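Local coordinates for Non-structural protein 3 (Porcine deltacoronavirus, PDB 6LN0) that probably combines ADP-ribose recognition by a macro domain with cleavage of the viral polyprotein by a papain-like protease, as in other coronaviruses, at residues Gln275-Pro278 with Ala279-Ala282; Gln58-Cys61 with Asn62-Ala65; Val99-Leu102 with Leu103-Tyr107; Ile345-Ala348 with Arg349-Pro353. All blocks are in the same frame, centred on the assembly; numbering follows the deposited sequence.

The four contacts fall into two groups at opposite ends of an elongated chain. Interactions 2 and 3 belong to the macro domain, on helices 55-64 and 99-110, with centres about 26 Å apart. Interactions 1 and 4 belong to the papain-like protease part, one at the start of helix 278-287 and the other where strand 338-346 runs out; their centres are about 28 Å apart and their nearest atoms about 15 Å. The pairs do not meet: interactions 2 and 4 are separated by about 100 Å between centres, interactions 1 and 3 by about 64 Å. The zinc ion, bound by Cys334, Cys335, Cys360 and Cys363, lies about 13 Å from the side chain of Glu350 in interaction 4.

Interaction 1. Residues Gln275-Pro278 with Ala279-Ala282; sequences QFRP and AIDA
Phe276 and Ile280 make the apolar part of this contact. The methyl CG2 of Ile280 sits over one face of the Phe276 ring, 4.0 Å from its centroid and displaced toward the rim, a CH-pi contact. Phe269 stacks on the same ring and Tyr284 meets it edge-to-face, while Ile280 also reaches Phe295 and Trp298 of helix 293-302.

The chain here turns into helix 278-287 of the papain-like protease part, with Arg277 as N-cap residue and Pro278 opening the first turn. Backbone bonds close that turn. Asp281 N gives a nearly straight bond to Arg277 O (2.9 Å, 165°); Ile280 N reaches the same oxygen at 3.0 Å, but weakly. One residue on, Ala282 N bonds Pro278 O at 3.3 Å.

The polar end of Arg277 is held from outside, NE by Asn323 and NH1 by the carbonyl of Glu223. With CG wedged between backbone N and carbonyl carbon (chi1 75°), the extended chain carries the guanidinium across the other branch of Ile280, whose CG1 lies 3.5 Å above the guanidinium plane, again off centre, and Arg277 NH1 comes within 3.8 Å of Ala279 CB.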
ATOM      1  N   GLN A 275      21.129  -5.844  27.468  1.00 50.31           N
ATOM      2  CA  GLN A 275      19.961  -6.669  27.173  1.00 51.62           C
ATOM      3  C   GLN A 275      18.946  -5.869  26.360  1.00 47.72           C
ATOM      4  O   GLN A 275      18.473  -4.823  26.809  1.00 48.11           O
ATOM      5  CB  GLN A 275      19.304  -7.205  28.451  1.00 56.03           C
ATOM      6  CG  GLN A 275      17.914  -7.792  28.153  1.00 62.50           C
ATOM      7  CD  GLN A 275      17.331  -8.613  29.286  1.00 72.23           C
ATOM      8  OE1 GLN A 275      17.606  -8.367  30.462  1.00 80.92           O
ATOM      9  NE2 GLN A 275      16.500  -9.593  28.933  1.00 72.40           N
ATOM     10  N   PHE A 276      18.600  -6.374  25.181  1.00 48.69           N
ATOM     11  CA  PHE A 276      17.635  -5.716  24.306  1.00 47.25           C
ATOM     12  C   PHE A 276      16.267  -5.564  24.974  1.00 46.32           C
ATOM     13  O   PHE A 276      15.829  -6.416  25.745  1.00 52.63           O
ATOM     14  CB  PHE A 276      17.456  -6.535  23.031  1.00 44.93           C
ATOM     15  CG  PHE A 276      18.602  -6.445  22.078  1.00 50.07           C
ATOM     16  CD1 PHE A 276      18.988  -5.223  21.548  1.00 44.88           C
ATOM     17  CD2 PHE A 276      19.263  -7.605  21.663  1.00 48.40           C
ATOM     18  CE1 PHE A 276      20.032  -5.150  20.641  1.00 46.85           C
ATOM     19  CE2 PHE A 276      20.307  -7.546  20.758  1.00 46.33           C
ATOM     20  CZ  PHE A 276      20.700  -6.317  20.246  1.00 49.75           C
ATOM     21  N   ARG A 277      15.561  -4.493  24.624  1.00 41.08           N
ATOM     22  CA  ARG A 277      14.166  -4.359  25.009  1.00 50.10           C
ATOM     23  C   ARG A 277      13.330  -5.518  24.433  1.00 50.75           C
ATOM     24  O   ARG A 277      13.743  -6.182  23.483  1.00 48.92           O
ATOM     25  CB  ARG A 277      13.629  -3.006  24.540  1.00 37.40           C
ATOM     26  CG  ARG A 277      13.366  -2.935  23.065  1.00 43.63           C
ATOM     27  CD  ARG A 277      13.132  -1.513  22.675  1.00 40.23           C
ATOM     28  NE  ARG A 277      13.204  -1.292  21.244  1.00 40.79           N
ATOM     29  CZ  ARG A 277      12.179  -1.442  20.413  1.00 47.54           C
ATOM     30  NH1 ARG A 277      10.997  -1.830  20.872  1.00 49.59           N
ATOM     31  NH2 ARG A 277      12.336  -1.196  19.120  1.00 50.68           N
ATOM     32  N   PRO A 278      12.148  -5.777  25.008  1.00 49.10           N
ATOM     33  CA  PRO A 278      11.424  -7.026  24.687  1.00 52.65           C
ATOM     34  C   PRO A 278      11.219  -7.321  23.202  1.00 48.08           C
ATOM     35  O   PRO A 278      11.508  -8.434  22.751  1.00 49.81           O
ATOM     36  CB  PRO A 278      10.089  -6.813  25.421  1.00 53.83           C
ATOM     37  CG  PRO A 278      10.487  -6.042  26.638  1.00 52.20           C
ATOM     38  CD  PRO A 278      11.538  -5.083  26.162  1.00 51.23           C
ATOM     39  N   ALA A 279      10.721  -6.362  22.427  1.00 46.05           N
ATOM     40  CA  ALA A 279      10.473  -6.640  21.017  1.00 50.19           C
ATOM     41  C   ALA A 279      11.745  -7.080  20.301  1.00 54.47           C
ATOM     42  O   ALA A 279      11.705  -7.977  19.454  1.00 49.98           O
ATOM     43  CB  ALA A 279       9.870  -5.419  20.331  1.00 46.91           C
ATOM     44  N   ILE A 280      12.885  -6.475  20.636  1.00 48.22           N
ATOM     45  CA  ILE A 280      14.099  -6.748  19.878  1.00 47.62           C
ATOM     46  C   ILE A 280      14.794  -7.996  20.418  1.00 50.71           C
ATOM     47  O   ILE A 280      15.386  -8.754  19.644  1.00 49.35           O
ATOM     48  CB  ILE A 280      15.046  -5.521  19.864  1.00 44.89           C
ATOM     49  CG1 ILE A 280      14.362  -4.286  19.256  1.00 44.01           C
ATOM     50  CG2 ILE A 280      16.335  -5.796  19.080  1.00 41.93           C
ATOM     51  CD1 ILE A 280      13.544  -4.560  17.924  1.00 45.15           C
ATOM     52  N   ASP A 281      14.697  -8.261  21.726  1.00 52.67           N
ATOM     53  CA  ASP A 281      15.294  -9.478  22.272  1.00 52.95           C
ATOM     54  C   ASP A 281      14.651 -10.713  21.660  1.00 56.55           C
ATOM     55  O   ASP A 281      15.296 -11.768  21.560  1.00 57.83           O
ATOM     56  CB  ASP A 281      15.165  -9.486  23.803  1.00 54.53           C
ATOM     57  CG  ASP A 281      16.034 -10.560  24.471  1.00 62.37           C
ATOM     58  OD1 ASP A 281      17.267 -10.507  24.344  1.00 65.90           O
ATOM     59  OD2 ASP A 281      15.481 -11.459  25.140  1.00 71.00           O
ATOM     60  N   ALA A 282      13.395 -10.585  21.208  1.00 50.36           N
ATOM     61  CA  ALA A 282      12.722 -11.676  20.508  1.00 54.26           C
ATOM     62  C   ALA A 282      13.374 -11.975  19.163  1.00 55.11           C
ATOM     63  O   ALA A 282      13.499 -13.144  18.780  1.00 56.34           O
ATOM     64  CB  ALA A 282      11.232 -11.351  20.317  1.00 46.45           C
TER

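Interaction 2. Residues Gln58-Cys61 with Asn62-Ala65; sequences QEYC and NSVA
The side-chain amides of Gln58 and Asn62 meet at the surface of helix 55-64, their planes moderately inclined to each other. Gln58 NE2 gives a hydrogen bond to Asn62 OD1 at 3.0 Å. On the donor side the oxygen lies almost in the Gln58 amide plane; on the acceptor side the donor stands above the Asn62 carbonyl plane, 40° out of it, and the N-H...O angle is only 139°. The other flat group, the Tyr60 ring, is approached obliquely by Val64, whose CG1 is 3.7 Å from Tyr60 CE1 and nearly as close to CZ and OH.

Gln58 reaches Asn62 by folding: CG leaves anti to the backbone N, then chi2 of 53° bends the chain so that NE2 comes round to its neighbour one turn on. Outside the pair, Gln58 OE1 accepts from Asn41, and NE2 also makes a weak bond to Leu39 O.

These residues form the last turns of the helix, in the macro domain. Successive i to i+4 backbone bonds run to Ala65, whose N binds Cys61 O at 2.9 Å before the chain leaves helical geometry with positive phi. Tyr60 and Val64 also touch strand 71-74, at Thr73 and Leu71.

Glu59 O takes two bonds from the same residue, from Ser63 N at 3.1 Å and Ser63 OG at 2.9 Å. The serine thus folds back onto its own helix: the hydroxyl spends its proton on a main-chain oxygen that also accepts from Ser63 N, which would tend to hold its rotation.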
ATOM      1  N   GLN A  58     -48.961   3.922 -29.572  1.00 53.61           N
ATOM      2  CA  GLN A  58     -48.537   3.099 -30.703  1.00 52.04           C
ATOM      3  C   GLN A  58     -48.938   3.702 -32.046  1.00 58.88           C
ATOM      4  O   GLN A  58     -48.201   3.542 -33.038  1.00 57.44           O
ATOM      5  CB  GLN A  58     -49.095   1.682 -30.573  1.00 54.99           C
ATOM      6  CG  GLN A  58     -48.574   0.733 -31.651  1.00 51.33           C
ATOM      7  CD  GLN A  58     -47.063   0.736 -31.726  1.00 63.36           C
ATOM      8  OE1 GLN A  58     -46.380   0.408 -30.746  1.00 53.27           O
ATOM      9  NE2 GLN A  58     -46.526   1.120 -32.888  1.00 62.48           N
ATOM     10  N   GLU A  59     -50.090   4.390 -32.111  1.00 54.74           N
ATOM     11  CA  GLU A  59     -50.507   4.999 -33.377  1.00 58.33           C
ATOM     12  C   GLU A  59     -49.589   6.149 -33.762  1.00 53.73           C
ATOM     13  O   GLU A  59     -49.244   6.313 -34.940  1.00 50.11           O
ATOM     14  CB  GLU A  59     -51.960   5.501 -33.300  1.00 58.23           C
ATOM     15  CG  GLU A  59     -52.891   4.612 -32.490  1.00 62.98           C
ATOM     16  CD  GLU A  59     -54.358   5.059 -32.497  1.00 74.74           C
ATOM     17  OE1 GLU A  59     -55.247   4.172 -32.370  1.00 74.09           O
ATOM     18  OE2 GLU A  59     -54.625   6.280 -32.603  1.00 77.33           O
ATOM     19  N   TYR A  60     -49.199   6.976 -32.786  1.00 54.26           N
ATOM     20  CA  TYR A  60     -48.292   8.070 -33.105  1.00 49.98           C
ATOM     21  C   TYR A  60     -46.946   7.532 -33.588  1.00 51.14           C
ATOM     22  O   TYR A  60     -46.355   8.083 -34.521  1.00 54.83           O
ATOM     23  CB  TYR A  60     -48.128   9.008 -31.900  1.00 53.17           C
ATOM     24  CG  TYR A  60     -47.083  10.058 -32.166  1.00 50.84           C
ATOM     25  CD1 TYR A  60     -47.266  11.009 -33.165  1.00 46.05           C
ATOM     26  CD2 TYR A  60     -45.881  10.058 -31.466  1.00 49.87           C
ATOM     27  CE1 TYR A  60     -46.295  11.949 -33.442  1.00 48.01           C
ATOM     28  CE2 TYR A  60     -44.894  10.999 -31.724  1.00 46.31           C
ATOM     29  CZ  TYR A  60     -45.101  11.942 -32.706  1.00 55.58           C
ATOM     30  OH  TYR A  60     -44.109  12.868 -32.954  1.00 47.29           O
ATOM     31  N   CYS A  61     -46.477   6.419 -33.015  1.00 48.51           N
ATOM     32  CA  CYS A  61     -45.236   5.818 -33.514  1.00 56.21           C
ATOM     33  C   CYS A  61     -45.355   5.403 -34.978  1.00 58.03           C
ATOM     34  O   CYS A  61     -44.397   5.564 -35.755  1.00 55.58           O
ATOM     35  CB  CYS A  61     -44.826   4.617 -32.655  1.00 53.67           C
ATOM     36  SG  CYS A  61     -44.332   5.041 -30.971  1.00 58.23           S
ATOM     37  N   ASN A  62     -46.516   4.852 -35.377  1.00 57.57           N
ATOM     38  CA  ASN A  62     -46.678   4.425 -36.770  1.00 52.29           C
ATOM     39  C   ASN A  62     -46.700   5.618 -37.719  1.00 54.69           C
ATOM     40  O   ASN A  62     -46.139   5.545 -38.822  1.00 54.43           O
ATOM     41  CB  ASN A  62     -47.950   3.591 -36.948  1.00 54.87           C
ATOM     42  CG  ASN A  62     -47.999   2.395 -36.029  1.00 57.69           C
ATOM     43  OD1 ASN A  62     -46.978   1.783 -35.727  1.00 65.22           O
ATOM     44  ND2 ASN A  62     -49.189   2.070 -35.552  1.00 56.23           N
ATOM     45  N   SER A  63     -47.361   6.711 -37.317  1.00 54.08           N
ATOM     46  CA  SER A  63     -47.309   7.960 -38.079  1.00 53.83           C
ATOM     47  C   SER A  63     -45.878   8.314 -38.468  1.00 59.40           C
ATOM     48  O   SER A  63     -45.580   8.546 -39.646  1.00 61.98           O
ATOM     49  CB  SER A  63     -47.898   9.104 -37.251  1.00 59.62           C
ATOM     50  OG  SER A  63     -49.048   8.670 -36.549  1.00 65.98           O
ATOM     51  N   VAL A  64     -44.973   8.360 -37.477  1.00 55.75           N
ATOM     52  CA  VAL A  64     -43.616   8.857 -37.728  1.00 59.17           C
ATOM     53  C   VAL A  64     -42.703   7.776 -38.287  1.00 59.15           C
ATOM     54  O   VAL A  64     -41.624   8.096 -38.810  1.00 60.34           O
ATOM     55  CB  VAL A  64     -43.097   9.555 -36.452  1.00 55.40           C
ATOM     56  CG1 VAL A  64     -44.026  10.707 -36.114  1.00 52.53           C
ATOM     57  CG2 VAL A  64     -43.011   8.618 -35.258  1.00 47.90           C
ATOM     58  N   ALA A  65     -43.116   6.509 -38.205  1.00 61.74           N
ATOM     59  CA  ALA A  65     -42.874   5.543 -39.278  1.00 63.75           C
ATOM     60  C   ALA A  65     -41.409   5.103 -39.218  1.00 63.42           C
ATOM     61  O   ALA A  65     -41.061   4.499 -38.200  1.00 71.40           O
ATOM     62  CB  ALA A  65     -43.372   6.137 -40.608  1.00 64.62           C
TER

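Interaction 3. Residues Val99-Leu102 with Leu103-Tyr107; sequences VQEL and LYQAY
Val99 meets Leu103 through the backbone: Leu103 N bonds Val99 O at 2.7 Å in the first turn of helix 99-110, a macro-domain helix packed beside helix 131-141. The start of the leucine side chain lies against the same oxygen, with Leu103 CB 3.3 Å from Val99 O, before continuing to Ser134 of that neighbouring helix. Val99 itself rests on Cys129.

Next comes Gln100, whose carbonyl accepts from Tyr104 N at 3.1 Å. This bond is bent: the donor stands 47° above the carbonyl plane. The Gln100 side chain turns elsewhere, to His133.

Glu101 O makes a straighter bond, with Gln105 N at 2.8 Å and 164°, nearly in line with the carbonyl. The side chains of these two residues run side by side in the same direction. A bend at chi2 (78°) brings the Glu101 carboxylate alongside Gln105, where OE2 lies closest to the methylene CG, at 3.8 Å, with no hydrogen bond between the two polar ends. Glu101 O also lies at the edge of the Tyr104 ring, near its plane.

Leu102 then sends its side chain to Pro92 and Asp96 in the loop before the helix. Its carbonyl receives a weak bond from Ala106 N, and the methyl of that alanine packs on the same oxygen, with Ala106 CB 3.3 Å from Leu102 O.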
ATOM      1  N   VAL A  99     -19.527  -3.423 -32.680  1.00 95.44           N
ATOM      2  CA  VAL A  99     -20.751  -3.335 -31.899  1.00 90.21           C
ATOM      3  C   VAL A  99     -20.549  -2.543 -30.612  1.00 86.66           C
ATOM      4  O   VAL A  99     -21.473  -1.861 -30.153  1.00 87.17           O
ATOM      5  CB  VAL A  99     -21.312  -4.735 -31.610  1.00 91.41           C
ATOM      6  CG1 VAL A  99     -20.362  -5.523 -30.724  1.00 91.33           C
ATOM      7  CG2 VAL A  99     -22.644  -4.585 -30.940  1.00 87.12           C
ATOM      8  N   GLN A 100     -19.364  -2.606 -30.004  1.00 86.36           N
ATOM      9  CA  GLN A 100     -19.188  -1.919 -28.727  1.00 88.07           C
ATOM     10  C   GLN A 100     -18.956  -0.424 -28.889  1.00 83.32           C
ATOM     11  O   GLN A 100     -19.188   0.332 -27.938  1.00 78.51           O
ATOM     12  CB  GLN A 100     -18.047  -2.546 -27.933  1.00 87.75           C
ATOM     13  CG  GLN A 100     -18.152  -4.048 -27.858  1.00 89.72           C
ATOM     14  CD  GLN A 100     -16.816  -4.696 -27.622  1.00 93.48           C
ATOM     15  OE1 GLN A 100     -16.562  -5.804 -28.091  1.00 98.09           O
ATOM     16  NE2 GLN A 100     -15.947  -4.010 -26.883  1.00 88.63           N
ATOM     17  N   GLU A 101     -18.511   0.018 -30.064  1.00 85.07           N
ATOM     18  CA  GLU A 101     -18.540   1.442 -30.372  1.00 85.74           C
ATOM     19  C   GLU A 101     -19.981   1.927 -30.526  1.00 83.49           C
ATOM     20  O   GLU A 101     -20.398   2.891 -29.873  1.00 79.63           O
ATOM     21  CB  GLU A 101     -17.714   1.716 -31.636  1.00 86.59           C
ATOM     22  CG  GLU A 101     -17.976   3.055 -32.330  1.00 85.93           C
ATOM     23  CD  GLU A 101     -17.302   4.236 -31.639  1.00 88.84           C
ATOM     24  OE1 GLU A 101     -16.661   4.034 -30.578  1.00 90.31           O
ATOM     25  OE2 GLU A 101     -17.413   5.370 -32.165  1.00 84.73           O
ATOM     26  N   LEU A 102     -20.764   1.244 -31.371  1.00 81.09           N
ATOM     27  CA  LEU A 102     -22.169   1.601 -31.546  1.00 79.43           C
ATOM     28  C   LEU A 102     -22.946   1.490 -30.239  1.00 77.16           C
ATOM     29  O   LEU A 102     -23.887   2.262 -30.006  1.00 74.96           O
ATOM     30  CB  LEU A 102     -22.807   0.713 -32.619  1.00 80.94           C
ATOM     31  CG  LEU A 102     -22.010   0.336 -33.876  1.00 81.08           C
ATOM     32  CD1 LEU A 102     -22.910  -0.285 -34.929  1.00 82.46           C
ATOM     33  CD2 LEU A 102     -21.262   1.521 -34.463  1.00 84.89           C
ATOM     34  N   LEU A 103     -22.582   0.534 -29.384  1.00 75.07           N
ATOM     35  CA  LEU A 103     -23.147   0.496 -28.041  1.00 73.12           C
ATOM     36  C   LEU A 103     -22.811   1.772 -27.282  1.00 72.72           C
ATOM     37  O   LEU A 103     -23.676   2.372 -26.629  1.00 67.18           O
ATOM     38  CB  LEU A 103     -22.622  -0.725 -27.283  1.00 75.99           C
ATOM     39  CG  LEU A 103     -23.475  -1.995 -27.226  1.00 75.95           C
ATOM     40  CD1 LEU A 103     -22.881  -2.978 -26.234  1.00 76.04           C
ATOM     41  CD2 LEU A 103     -24.933  -1.679 -26.875  1.00 73.79           C
ATOM     42  N   TYR A 104     -21.550   2.208 -27.368  1.00 72.75           N
ATOM     43  CA  TYR A 104     -21.130   3.398 -26.640  1.00 72.17           C
ATOM     44  C   TYR A 104     -21.808   4.643 -27.187  1.00 68.46           C
ATOM     45  O   TYR A 104     -22.241   5.509 -26.418  1.00 66.87           O
ATOM     46  CB  TYR A 104     -19.607   3.562 -26.695  1.00 74.41           C
ATOM     47  CG  TYR A 104     -19.148   4.968 -26.357  1.00 68.39           C
ATOM     48  CD1 TYR A 104     -19.043   5.385 -25.037  1.00 68.21           C
ATOM     49  CD2 TYR A 104     -18.851   5.883 -27.360  1.00 70.66           C
ATOM     50  CE1 TYR A 104     -18.638   6.670 -24.725  1.00 72.83           C
ATOM     51  CE2 TYR A 104     -18.452   7.166 -27.061  1.00 74.03           C
ATOM     52  CZ  TYR A 104     -18.345   7.556 -25.744  1.00 76.45           C
ATOM     53  OH  TYR A 104     -17.946   8.839 -25.449  1.00 79.00           O
ATOM     54  N   GLN A 105     -21.896   4.765 -28.506  1.00 68.59           N
ATOM     55  CA  GLN A 105     -22.585   5.919 -29.052  1.00 70.92           C
ATOM     56  C   GLN A 105     -24.103   5.806 -28.922  1.00 72.84           C
ATOM     57  O   GLN A 105     -24.807   6.777 -29.223  1.00 71.02           O
ATOM     58  CB  GLN A 105     -22.172   6.143 -30.512  1.00 72.68           C
ATOM     59  CG  GLN A 105     -20.709   6.599 -30.686  1.00 76.37           C
ATOM     60  CD  GLN A 105     -20.501   8.092 -30.435  1.00 81.27           C
ATOM     61  OE1 GLN A 105     -21.439   8.889 -30.545  1.00 85.96           O
ATOM     62  NE2 GLN A 105     -19.268   8.475 -30.090  1.00 78.77           N
ATOM     63  N   ALA A 106     -24.625   4.662 -28.462  1.00 68.68           N
ATOM     64  CA  ALA A 106     -26.046   4.594 -28.144  1.00 67.14           C
ATOM     65  C   ALA A 106     -26.325   5.190 -26.773  1.00 64.08           C
ATOM     66  O   ALA A 106     -27.286   5.947 -26.607  1.00 61.70           O
ATOM     67  CB  ALA A 106     -26.544   3.152 -28.208  1.00 69.72           C
ATOM     68  N   TYR A 107     -25.491   4.884 -25.782  1.00 65.76           N
ATOM     69  CA  TYR A 107     -25.692   5.469 -24.460  1.00 63.58           C
ATOM     70  C   TYR A 107     -25.326   6.947 -24.443  1.00 64.40           C
ATOM     71  O   TYR A 107     -25.935   7.731 -23.701  1.00 59.24           O
ATOM     72  CB  TYR A 107     -24.874   4.717 -23.422  1.00 62.10           C
ATOM     73  CG  TYR A 107     -25.348   3.318 -23.161  1.00 62.13           C
ATOM     74  CD1 TYR A 107     -24.852   2.254 -23.893  1.00 64.78           C
ATOM     75  CD2 TYR A 107     -26.278   3.055 -22.165  1.00 62.31           C
ATOM     76  CE1 TYR A 107     -25.273   0.971 -23.652  1.00 64.14           C
ATOM     77  CE2 TYR A 107     -26.709   1.775 -21.914  1.00 61.12           C
ATOM     78  CZ  TYR A 107     -26.197   0.734 -22.658  1.00 61.59           C
ATOM     79  OH  TYR A 107     -26.616  -0.555 -22.414  1.00 64.23           O
TER

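Interaction 4. Residues Ile345-Ala348 with Arg349-Pro353; sequences ISVA and REYDP
Val347 packs against Tyr351 on the buried side of a sharp bend in the chain after strand 338-346. Val347 CB lies 4.0 Å from Tyr351 CD1, meeting the ring obliquely. The CG1 branch, anti to the backbone N (chi1 -173°), is directed into the bend, 3.8 Å from Tyr351 CA and 3.4 Å from Arg349 O. No hydrogen bond joins the two segments; the contact is van der Waals packing, mostly of the valine on the tyrosine. Both side chains also touch Ala379 of strand 376-383, and the tyrosine hydroxyl is bonded to Thr420 of strand 416-423. Within its own segment, Pro353 CD sits over the centre of one face of the Tyr351 ring.

The outer side is looser. Ala348, Arg349 and Glu350 are exposed, and the bend passes through Glu350 with positive phi (69°). Arg349 NE and Glu350 OE1 form only a long ion pair of 3.8 Å, the oxygen well out of the guanidinium plane, so any attraction is probably one of charges only. Ala348 and Arg349 rest on Trp366.

The strand end and the start of the loop toward strand 358-360 meet here, consistent with the zinc-bearing fingers region of coronavirus papain-like proteases.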
ATOM      1  N   ILE A 345      28.641   6.279  23.419  1.00 39.60           N
ATOM      2  CA  ILE A 345      29.309   7.570  23.462  1.00 36.82           C
ATOM      3  C   ILE A 345      29.887   7.865  22.095  1.00 37.46           C
ATOM      4  O   ILE A 345      30.660   7.076  21.545  1.00 43.47           O
ATOM      5  CB  ILE A 345      30.425   7.600  24.510  1.00 41.22           C
ATOM      6  CG1 ILE A 345      29.980   6.985  25.826  1.00 43.83           C
ATOM      7  CG2 ILE A 345      30.891   9.035  24.693  1.00 40.65           C
ATOM      8  CD1 ILE A 345      31.142   6.940  26.843  1.00 40.97           C
ATOM      9  N   SER A 346      29.568   9.015  21.572  1.00 42.36           N
ATOM     10  CA  SER A 346      30.043   9.425  20.265  1.00 44.57           C
ATOM     11  C   SER A 346      31.198  10.389  20.533  1.00 40.40           C
ATOM     12  O   SER A 346      30.983  11.574  20.789  1.00 41.97           O
ATOM     13  CB  SER A 346      28.893  10.037  19.466  1.00 35.81           C
ATOM     14  OG  SER A 346      29.353  10.990  18.531  1.00 52.80           O
ATOM     15  N   VAL A 347      32.424   9.871  20.532  1.00 40.96           N
ATOM     16  CA  VAL A 347      33.593  10.670  20.907  1.00 43.73           C
ATOM     17  C   VAL A 347      34.050  11.344  19.619  1.00 47.08           C
ATOM     18  O   VAL A 347      34.790  10.773  18.816  1.00 46.70           O
ATOM     19  CB  VAL A 347      34.696   9.834  21.547  1.00 45.78           C
ATOM     20  CG1 VAL A 347      35.804  10.750  22.069  1.00 42.93           C
ATOM     21  CG2 VAL A 347      34.136   8.929  22.635  1.00 37.33           C
ATOM     22  N   ALA A 348      33.574  12.566  19.408  1.00 46.74           N
ATOM     23  CA  ALA A 348      33.776  13.219  18.122  1.00 50.67           C
ATOM     24  C   ALA A 348      35.217  13.690  17.938  1.00 48.12           C
ATOM     25  O   ALA A 348      35.665  13.886  16.805  1.00 49.27           O
ATOM     26  CB  ALA A 348      32.781  14.379  17.986  1.00 40.15           C
ATOM     27  N   ARG A 349      35.957  13.853  19.024  1.00 47.32           N
ATOM     28  CA  ARG A 349      37.325  14.332  18.965  1.00 47.23           C
ATOM     29  C   ARG A 349      38.073  13.759  20.153  1.00 49.65           C
ATOM     30  O   ARG A 349      37.499  13.576  21.230  1.00 47.31           O
ATOM     31  CB  ARG A 349      37.394  15.855  19.003  1.00 47.63           C
ATOM     32  CG  ARG A 349      38.767  16.378  18.761  1.00 48.57           C
ATOM     33  CD  ARG A 349      38.745  17.868  18.687  1.00 51.25           C
ATOM     34  NE  ARG A 349      40.097  18.390  18.661  1.00 51.31           N
ATOM     35  CZ  ARG A 349      40.406  19.676  18.798  1.00 56.86           C
ATOM     36  NH1 ARG A 349      39.449  20.584  18.962  1.00 50.03           N
ATOM     37  NH2 ARG A 349      41.683  20.054  18.772  1.00 54.34           N
ATOM     38  N   GLU A 350      39.361  13.491  19.946  1.00 45.65           N
ATOM     39  CA  GLU A 350      40.221  12.896  20.958  1.00 45.70           C
ATOM     40  C   GLU A 350      39.853  11.452  21.231  1.00 45.87           C
ATOM     41  O   GLU A 350      40.022  10.969  22.350  1.00 46.72           O
ATOM     42  CB  GLU A 350      40.209  13.690  22.272  1.00 45.95           C
ATOM     43  CG  GLU A 350      40.343  15.196  22.111  1.00 49.14           C
ATOM     44  CD  GLU A 350      41.743  15.615  21.708  1.00 61.75           C
ATOM     45  OE1 GLU A 350      41.999  16.843  21.621  1.00 64.78           O
ATOM     46  OE2 GLU A 350      42.591  14.714  21.487  1.00 64.33           O
ATOM     47  N   TYR A 351      39.314  10.770  20.222  1.00 49.03           N
ATOM     48  CA  TYR A 351      38.911   9.388  20.404  1.00 43.52           C
ATOM     49  C   TYR A 351      40.130   8.544  20.721  1.00 47.08           C
ATOM     50  O   TYR A 351      41.092   8.511  19.950  1.00 48.21           O
ATOM     51  CB  TYR A 351      38.229   8.841  19.153  1.00 47.35           C
ATOM     52  CG  TYR A 351      37.879   7.378  19.302  1.00 43.51           C
ATOM     53  CD1 TYR A 351      37.296   6.923  20.472  1.00 43.07           C
ATOM     54  CD2 TYR A 351      38.129   6.460  18.289  1.00 46.07           C
ATOM     55  CE1 TYR A 351      36.967   5.612  20.651  1.00 44.47           C
ATOM     56  CE2 TYR A 351      37.783   5.114  18.449  1.00 45.86           C
ATOM     57  CZ  TYR A 351      37.202   4.700  19.646  1.00 49.11           C
ATOM     58  OH  TYR A 351      36.835   3.384  19.864  1.00 47.82           O
ATOM     59  N   ASP A 352      40.062   7.828  21.835  1.00 50.89           N
ATOM     60  CA  ASP A 352      41.169   7.015  22.325  1.00 49.56           C
ATOM     61  C   ASP A 352      40.664   5.602  22.565  1.00 47.16           C
ATOM     62  O   ASP A 352      39.920   5.377  23.537  1.00 51.11           O
ATOM     63  CB  ASP A 352      41.740   7.631  23.600  1.00 50.79           C
ATOM     64  CG  ASP A 352      43.025   6.957  24.052  1.00 53.56           C
ATOM     65  OD1 ASP A 352      43.179   5.739  23.802  1.00 48.15           O
ATOM     66  OD2 ASP A 352      43.862   7.654  24.679  1.00 56.56           O
ATOM     67  N   PRO A 353      41.040   4.625  21.741  1.00 49.92           N
ATOM     68  CA  PRO A 353      40.472   3.277  21.895  1.00 48.26           C
ATOM     69  C   PRO A 353      40.732   2.609  23.241  1.00 49.36           C
ATOM     70  O   PRO A 353      40.149   1.548  23.482  1.00 53.64           O
ATOM     71  CB  PRO A 353      41.115   2.478  20.746  1.00 47.65           C
ATOM     72  CG  PRO A 353      41.935   3.445  19.963  1.00 51.02           C
ATOM     73  CD  PRO A 353      41.595   4.833  20.396  1.00 52.31           C
TER